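Local coordinates for putative GntR-family transcriptional regulator (Bordetella bronchiseptica RB50, PDB 3CNV), which probably senses a small-molecule effector through its UTRA ligand-binding domain and so regulates transcription as a GntR-family DNA-binding protein, at residues Tyr3-Leu8 / Val131-Tyr136; Gly70-Gly75 / Arg141-Arg146; Leu91-Ser94 / Val98-Val101. All blocks are in the same frame, centred on the assembly; numbering follows the deposited sequence.

Contacts 1 and 2 each use a strand of one antiparallel sheet, and contact 3 packs against it. The two strands, 127-137 and 141-150, are neighbours, and although the contact centres lie about 15 Å apart they are joined directly by backbone bonding, with Arg133 N 2.7 Å from Arg146 O. Contact 3, nested along the chain inside the loops closed by both others, is centred about 13 Å from contact 1 and about 10 Å from contact 2; Arg4 NH2 approaches Met100 O to 2.6 Å, and Met143 packs on Val98 and Met100. Citrate, probably from the crystallisation liquor, is hydrogen-bonded by Phe5 N of contact 1 and Arg146 NH1 of contact 2, consistent with a ligand pocket here.

Contact 1 of 3, residues Tyr3-Leu8 / Val131-Tyr136; sequences YRFLRL and VDRISY
Arg133 sets CG anti to its backbone N (chi1 -176°) and then bends at chi3 (-57°), which turns its guanidinium over the CB of Phe5. The evidence for a face-on approach is that Phe5 CB stands 3.6 Å from Arg133 CZ, above the centre of the guanidinium plane. The aromatic ring itself is tilted 51° from that plane, so the two flat groups do not stack; Phe5 CD2 comes only to 4.1 Å from Arg133 CD. Further along, Phe5 CE2 meets Ser135 OG at 3.8 Å. This places the loop before strand 8-10 against strand 127-137 of the UTRA domain, whose family has a chorismate lyase-like fold. The backbone N atoms of Arg4 and Phe5 hydrogen-bond a citrate, probably from the crystallisation liquor, consistent with a ligand pocket. A water donates to Phe5 O at 2.9 Å and accepts a weak bond from Arg133 NH2 at 3.0 Å. Arg133 has further partners: NE forms a salt bridge with Glu105 and NH1 a hydrogen bond with Tyr89 OH. Ser135 OG is hydrogen-bonded to Glu144. Arg4 CG sits 3.6 Å above the centre of one Phe5 ring face, and the Phe5 and Tyr89 rings form an edge-to-face (T-shaped) pair.

Contact 2 of 3, residues Gly70-Gly75 / Arg141-Arg146; sequences GTHFRG and RPMEVR
Glu144 OE2 is gripped by two nitrogens of Arg146, side-on: OE2 receives Arg146 NH2 (2.7 Å) on its syn lone pair, whereas NE, 2.9 Å from OE2, reaches it from 42° above the carboxylate plane. The second oxygen, Glu144 OE1, accepts from Tyr89 OH, so both ends of this buried carboxylate have partners. Through NH1, Arg146 also hydrogen-bonds the citrate, so Glu144 probably orients an arginine that lines this site. One residue earlier on the strand, Met143, present as selenomethionine, carries the contact with the 70-75 loop. Its chi1 and the bend at chi2 (-48°) bring the selenium towards His72. Met143 SE lies 4.1 Å from the centroid of the His72 ring and 43° off its normal, an oblique Met-aromatic contact. The methyl is less certain: Met143 CE is modelled 3.6 Å from Phe73 CE2, but it also crowds His72 too closely for its exact position to be trusted. Thr71 OG1 stands 3.3 Å above one face of the His72 ring, towards its rim. The different destinations of Met143 and Glu144, one to the loop and the other to the arginine, occur where both residues face Ser135 on strand 127-137, which defines a classic beta bulge.

Contact 3 of 3, residues Leu91-Ser94 / Val98-Val101; sequences LFES and VSMV
The backbone of 98-101 turns back against the helix that precedes it, bringing the CA atoms of Glu93 and Val98 to 4.6 Å and closing a nearly straight bond from Val98 N to Phe92 O (3.0 Å, N-H...O angle 169°). The donor stands 42° above the carbonyl plane, away from either lone-pair direction, as it meets a helix carbonyl from the returning chain six residues later. A weaker CA-H...O contact runs alongside, with Glu93 CA 3.4 Å from Val98 O.

Phe92 carries the apolar part. Its CB already points towards the returning chain, and chi1 (-58°), with CG opposite the carbonyl carbon, then carries the ring away from it. Val98 meets the base of this side chain, CB to CB at 4.4 Å, while Met100, a selenomethionine bent at chi2, brings its CE obliquely to within 4.1 Å of Phe92 CD2. Glu93 lies along Ser99, its methylene CG 3.4 Å from Ser99 OG, a packing contact, and its carboxylate works through a water. That water donates to Glu93 OE2 at 2.9 Å and accepts from Met100 N at 2.9 Å, linking the carboxylate to the loop backbone. The other oxygen, Glu93 OE1, accepts from the backbone N of Arg2 of the third subunit, so this residue also takes part in the assembly interface.

On its inner side the turn lies against the main sheet. Phe92 packs on Leu66 and Leu68 of strand 59-69, and Phe92 and Phe73 pair edge-to-face; Met100 reaches Ser135 and Thr137 of strand 127-137; and Val101 pairs through its backbone with Tyr136. Helix 88-96 is thus joined to strand 102-111, outermost of the sheet within this chain, by a connection laid across the sheet's neighbouring strands.

Contact 1 of 3, residues Tyr3-Leu8 / Val131-Tyr136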
# COMPACT_ATOMS: atom_id res chain seq x y z
N TYR C 3 -6.10 8.09 13.13
CA TYR C 3 -4.71 7.80 12.74
C TYR C 3 -4.43 8.12 11.28
O TYR C 3 -5.33 8.04 10.42
CB TYR C 3 -4.33 6.33 12.93
CG TYR C 3 -4.56 5.73 14.31
CD1 TYR C 3 -4.17 6.39 15.43
CD2 TYR C 3 -5.06 4.48 14.46
CE1 TYR C 3 -4.35 5.89 16.70
CE2 TYR C 3 -5.25 3.91 15.76
CZ TYR C 3 -4.88 4.65 16.88
OH TYR C 3 -4.99 4.21 18.19
N ARG C 4 -3.19 8.55 11.06
CA ARG C 4 -2.67 8.83 9.77
C ARG C 4 -1.85 7.63 9.30
O ARG C 4 -2.06 7.10 8.13
CB ARG C 4 -1.83 10.14 9.79
CG ARG C 4 -1.17 10.44 8.47
CD ARG C 4 -2.19 10.83 7.52
NE ARG C 4 -1.73 10.99 6.13
CZ ARG C 4 -1.65 10.00 5.25
NH1 ARG C 4 -2.03 8.76 5.55
NH2 ARG C 4 -1.23 10.25 4.04
N PHE C 5 -0.90 7.21 10.11
CA PHE C 5 0.03 6.17 9.64
C PHE C 5 0.18 4.98 10.52
O PHE C 5 0.69 3.95 10.11
CB PHE C 5 1.43 6.70 9.41
CG PHE C 5 1.54 7.65 8.27
CD1 PHE C 5 1.14 7.27 7.00
CD2 PHE C 5 2.15 8.88 8.43
CE1 PHE C 5 1.29 8.09 5.97
CE2 PHE C 5 2.33 9.74 7.30
CZ PHE C 5 1.86 9.36 6.11
N LEU C 6 -0.31 5.12 11.74
CA LEU C 6 -0.12 4.08 12.77
C LEU C 6 -0.76 2.78 12.36
O LEU C 6 -1.95 2.78 12.10
CB LEU C 6 -0.71 4.59 14.12
CG LEU C 6 -0.45 3.66 15.33
CD1 LEU C 6 1.02 3.64 15.64
CD2 LEU C 6 -1.24 4.08 16.55
N ARG C 7 0.00 1.67 12.38
CA ARG C 7 -0.49 0.38 11.88
C ARG C 7 -0.64 -0.64 13.02
O ARG C 7 -0.92 -1.80 12.83
CB ARG C 7 0.47 -0.19 10.81
CG ARG C 7 0.48 0.54 9.54
CD ARG C 7 -0.93 0.63 8.94
NE ARG C 7 -0.72 1.25 7.70
CZ ARG C 7 -0.04 0.70 6.69
NH1 ARG C 7 0.51 -0.53 6.82
NH2 ARG C 7 0.15 1.40 5.58
N LEU C 8 -0.55 -0.13 14.24
CA LEU C 8 -0.79 -0.97 15.42
C LEU C 8 -2.23 -1.48 15.49
O LEU C 8 -3.21 -0.76 15.28
CB LEU C 8 -0.40 -0.26 16.70
CG LEU C 8 0.99 -0.59 17.26
CD1 LEU C 8 0.91 -0.35 18.71
CD2 LEU C 8 1.47 -2.04 17.07
N VAL C 131 10.35 0.92 13.79
CA VAL C 131 9.75 1.51 12.58
C VAL C 131 10.42 2.89 12.37
O VAL C 131 10.16 3.87 13.07
CB VAL C 131 8.20 1.66 12.67
CG1 VAL C 131 7.62 2.23 11.32
CG2 VAL C 131 7.47 0.29 13.05
N ASP C 132 11.31 2.96 11.39
CA ASP C 132 11.91 4.24 11.02
C ASP C 132 11.16 4.86 9.82
O ASP C 132 11.16 4.30 8.73
CB ASP C 132 13.40 4.02 10.65
CG ASP C 132 14.28 3.76 11.88
OD1 ASP C 132 14.10 4.44 12.91
OD2 ASP C 132 15.12 2.82 11.85
N ARG C 133 10.57 6.03 10.02
CA ARG C 133 9.68 6.67 9.03
C ARG C 133 10.21 8.03 8.58
O ARG C 133 10.69 8.84 9.39
CB ARG C 133 8.31 6.86 9.68
CG ARG C 133 7.24 7.42 8.75
CD ARG C 133 5.94 7.73 9.42
NE ARG C 133 5.41 6.56 10.08
CZ ARG C 133 4.62 6.50 11.14
NH1 ARG C 133 4.23 7.57 11.75
NH2 ARG C 133 4.25 5.32 11.57
N ILE C 134 10.12 8.29 7.29
CA ILE C 134 10.15 9.66 6.80
C ILE C 134 8.83 9.95 6.14
O ILE C 134 8.41 9.20 5.30
CB ILE C 134 11.31 9.87 5.79
CG1 ILE C 134 12.64 9.36 6.36
CG2 ILE C 134 11.35 11.32 5.34
CD1 ILE C 134 13.81 9.26 5.24
N SER C 135 8.19 11.06 6.53
CA SER C 135 6.88 11.46 6.03
C SER C 135 7.04 12.66 5.14
O SER C 135 7.86 13.58 5.37
CB SER C 135 5.92 11.87 7.18
OG SER C 135 5.88 10.84 8.06
N TYR C 136 6.23 12.65 4.10
CA TYR C 136 6.31 13.63 3.03
C TYR C 136 5.00 14.39 2.85
O TYR C 136 3.92 13.87 3.02
CB TYR C 136 6.70 12.95 1.68
CG TYR C 136 8.06 12.28 1.68
CD1 TYR C 136 9.16 12.94 1.20
CD2 TYR C 136 8.24 11.01 2.20
CE1 TYR C 136 10.42 12.36 1.26
CE2 TYR C 136 9.51 10.41 2.23
CZ TYR C 136 10.58 11.11 1.80
OH TYR C 136 11.87 10.59 1.83
O HOH W 1 3.32 2.82 10.23

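Contact 2 of 3, residues Gly70-Gly75 / Arg141-Arg146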
# COMPACT_ATOMS: atom_id res chain seq x y z
N GLY C 70 12.92 23.01 11.96
CA GLY C 70 12.64 24.12 12.90
C GLY C 70 11.84 25.18 12.17
O GLY C 70 10.91 25.75 12.71
N THR C 71 12.19 25.35 10.91
CA THR C 71 11.65 26.39 10.04
C THR C 71 10.14 26.35 10.04
O THR C 71 9.49 27.33 10.38
CB THR C 71 12.18 26.26 8.57
OG1 THR C 71 11.86 24.96 7.99
CG2 THR C 71 13.70 26.51 8.51
N HIS C 72 9.56 25.19 9.78
CA HIS C 72 8.10 25.11 9.60
C HIS C 72 7.36 24.92 10.93
O HIS C 72 6.13 24.96 10.98
CB HIS C 72 7.75 23.99 8.64
CG HIS C 72 8.45 24.10 7.32
ND1 HIS C 72 9.36 23.16 6.88
CD2 HIS C 72 8.39 25.05 6.36
CE1 HIS C 72 9.82 23.52 5.69
NE2 HIS C 72 9.24 24.67 5.35
N PHE C 73 8.10 24.73 12.00
CA PHE C 73 7.48 24.31 13.25
C PHE C 73 7.87 25.19 14.41
O PHE C 73 7.84 24.78 15.59
CB PHE C 73 7.78 22.84 13.52
CG PHE C 73 6.96 21.89 12.67
CD1 PHE C 73 5.66 21.55 13.04
CD2 PHE C 73 7.49 21.36 11.49
CE1 PHE C 73 4.92 20.68 12.23
CE2 PHE C 73 6.79 20.49 10.72
CZ PHE C 73 5.49 20.15 11.08
N ARG C 74 8.25 26.42 14.06
CA ARG C 74 8.67 27.42 15.06
C ARG C 74 7.64 27.60 16.16
O ARG C 74 7.99 27.73 17.33
CB ARG C 74 9.09 28.74 14.42
CG ARG C 74 10.55 28.63 13.98
CD ARG C 74 11.11 29.94 13.48
NE ARG C 74 10.80 30.11 12.06
CZ ARG C 74 9.72 30.74 11.59
NH1 ARG C 74 8.83 31.29 12.42
NH2 ARG C 74 9.55 30.81 10.27
N GLY C 75 6.38 27.49 15.83
CA GLY C 75 5.32 27.72 16.83
C GLY C 75 5.15 26.58 17.83
O GLY C 75 4.36 26.67 18.79
N ARG C 141 8.23 16.54 -0.48
CA ARG C 141 8.98 17.34 0.50
C ARG C 141 8.98 16.63 1.84
O ARG C 141 7.92 16.42 2.39
CB ARG C 141 8.37 18.70 0.68
CG ARG C 141 8.61 19.55 -0.52
CD ARG C 141 7.89 20.88 -0.41
NE ARG C 141 8.33 21.76 -1.49
CZ ARG C 141 7.96 21.68 -2.77
NH1 ARG C 141 7.08 20.77 -3.18
NH2 ARG C 141 8.45 22.55 -3.65
N PRO C 142 10.15 16.25 2.35
CA PRO C 142 10.17 15.58 3.64
C PRO C 142 9.93 16.57 4.78
O PRO C 142 10.48 17.66 4.78
CB PRO C 142 11.55 14.92 3.66
CG PRO C 142 12.38 15.78 2.83
CD PRO C 142 11.51 16.44 1.82
N MSE C 143 9.07 16.22 5.69
CA MSE C 143 8.69 17.10 6.80
C MSE C 143 8.78 16.50 8.21
O MSE C 143 8.60 17.21 9.22
CB MSE C 143 7.23 17.59 6.63
CG MSE C 143 6.97 18.61 5.58
SE MSE C 143 8.16 20.18 5.53
CE MSE C 143 7.72 20.90 7.26
N GLU C 144 9.00 15.22 8.27
CA GLU C 144 9.14 14.51 9.54
C GLU C 144 9.93 13.27 9.39
O GLU C 144 9.77 12.51 8.41
CB GLU C 144 7.78 14.07 10.12
CG GLU C 144 7.88 13.41 11.50
CD GLU C 144 6.67 12.55 11.87
OE1 GLU C 144 6.18 11.80 10.97
OE2 GLU C 144 6.23 12.65 13.05
N VAL C 145 10.76 13.07 10.41
CA VAL C 145 11.46 11.84 10.68
C VAL C 145 10.95 11.31 11.98
O VAL C 145 10.91 12.01 12.97
CB VAL C 145 13.00 11.97 10.77
CG1 VAL C 145 13.66 10.59 11.21
CG2 VAL C 145 13.61 12.41 9.43
N ARG C 146 10.50 10.08 11.98
CA ARG C 146 10.05 9.48 13.23
C ARG C 146 10.60 8.05 13.36
O ARG C 146 10.50 7.25 12.40
CB ARG C 146 8.49 9.47 13.26
CG ARG C 146 7.89 8.90 14.54
CD ARG C 146 6.35 8.86 14.55
NE ARG C 146 5.72 10.15 14.33
CZ ARG C 146 4.44 10.44 14.53
NH1 ARG C 146 3.57 9.48 14.84
NH2 ARG C 146 4.02 11.69 14.32

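Contact 3 of 3, residues Leu91-Ser94 / Val98-Val101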
# COMPACT_ATOMS: atom_id res chain seq x y z
N LEU C 91 -2.48 17.74 14.69
CA LEU C 91 -1.93 19.03 15.15
C LEU C 91 -1.09 19.67 14.03
O LEU C 91 -1.17 20.85 13.77
CB LEU C 91 -1.05 18.87 16.39
CG LEU C 91 -0.34 20.14 16.89
CD1 LEU C 91 -1.43 21.15 17.50
CD2 LEU C 91 0.80 19.88 17.93
N PHE C 92 -0.26 18.87 13.37
CA PHE C 92 0.63 19.40 12.34
C PHE C 92 -0.24 19.98 11.22
O PHE C 92 0.08 21.00 10.64
CB PHE C 92 1.60 18.36 11.78
CG PHE C 92 2.51 17.72 12.80
CD1 PHE C 92 2.77 18.33 14.02
CD2 PHE C 92 3.15 16.51 12.49
CE1 PHE C 92 3.62 17.74 14.94
CE2 PHE C 92 4.03 15.91 13.40
CZ PHE C 92 4.27 16.54 14.63
N GLU C 93 -1.34 19.31 10.94
CA GLU C 93 -2.29 19.76 9.89
C GLU C 93 -2.96 21.05 10.28
O GLU C 93 -2.88 22.06 9.56
CB GLU C 93 -3.40 18.70 9.60
CG GLU C 93 -3.05 17.71 8.56
CD GLU C 93 -4.10 16.57 8.30
OE1 GLU C 93 -5.21 16.58 8.91
OE2 GLU C 93 -3.76 15.64 7.47
N SER C 94 -3.63 21.01 11.42
CA SER C 94 -4.44 22.16 11.84
C SER C 94 -3.68 23.40 12.29
O SER C 94 -4.12 24.51 12.00
CB SER C 94 -5.38 21.78 12.99
OG SER C 94 -6.13 20.71 12.48
N VAL C 98 0.58 21.39 7.75
CA VAL C 98 1.39 20.31 7.16
C VAL C 98 0.63 18.98 7.10
O VAL C 98 0.34 18.41 8.12
CB VAL C 98 2.69 20.20 7.97
CG1 VAL C 98 3.52 18.99 7.52
CG2 VAL C 98 3.45 21.53 7.85
N SER C 99 0.24 18.56 5.89
CA SER C 99 -0.51 17.31 5.67
C SER C 99 0.36 16.34 4.92
O SER C 99 0.90 16.66 3.88
CB SER C 99 -1.75 17.45 4.78
OG SER C 99 -2.65 18.40 5.26
N MSE C 100 0.51 15.18 5.51
CA MSE C 100 1.34 14.12 4.92
C MSE C 100 0.56 13.29 3.87
O MSE C 100 -0.56 12.75 4.11
CB MSE C 100 1.88 13.21 6.00
CG MSE C 100 2.45 13.89 7.22
SE MSE C 100 3.93 15.09 6.74
CE MSE C 100 4.35 15.67 8.62
N VAL C 101 1.16 13.16 2.70
CA VAL C 101 0.60 12.39 1.63
C VAL C 101 1.19 10.99 1.51
O VAL C 101 0.54 10.07 1.02
CB VAL C 101 0.77 13.16 0.26
CG1 VAL C 101 0.22 14.54 0.41
CG2 VAL C 101 2.21 13.25 -0.12
O HOH W 2 -1.20 14.40 7.69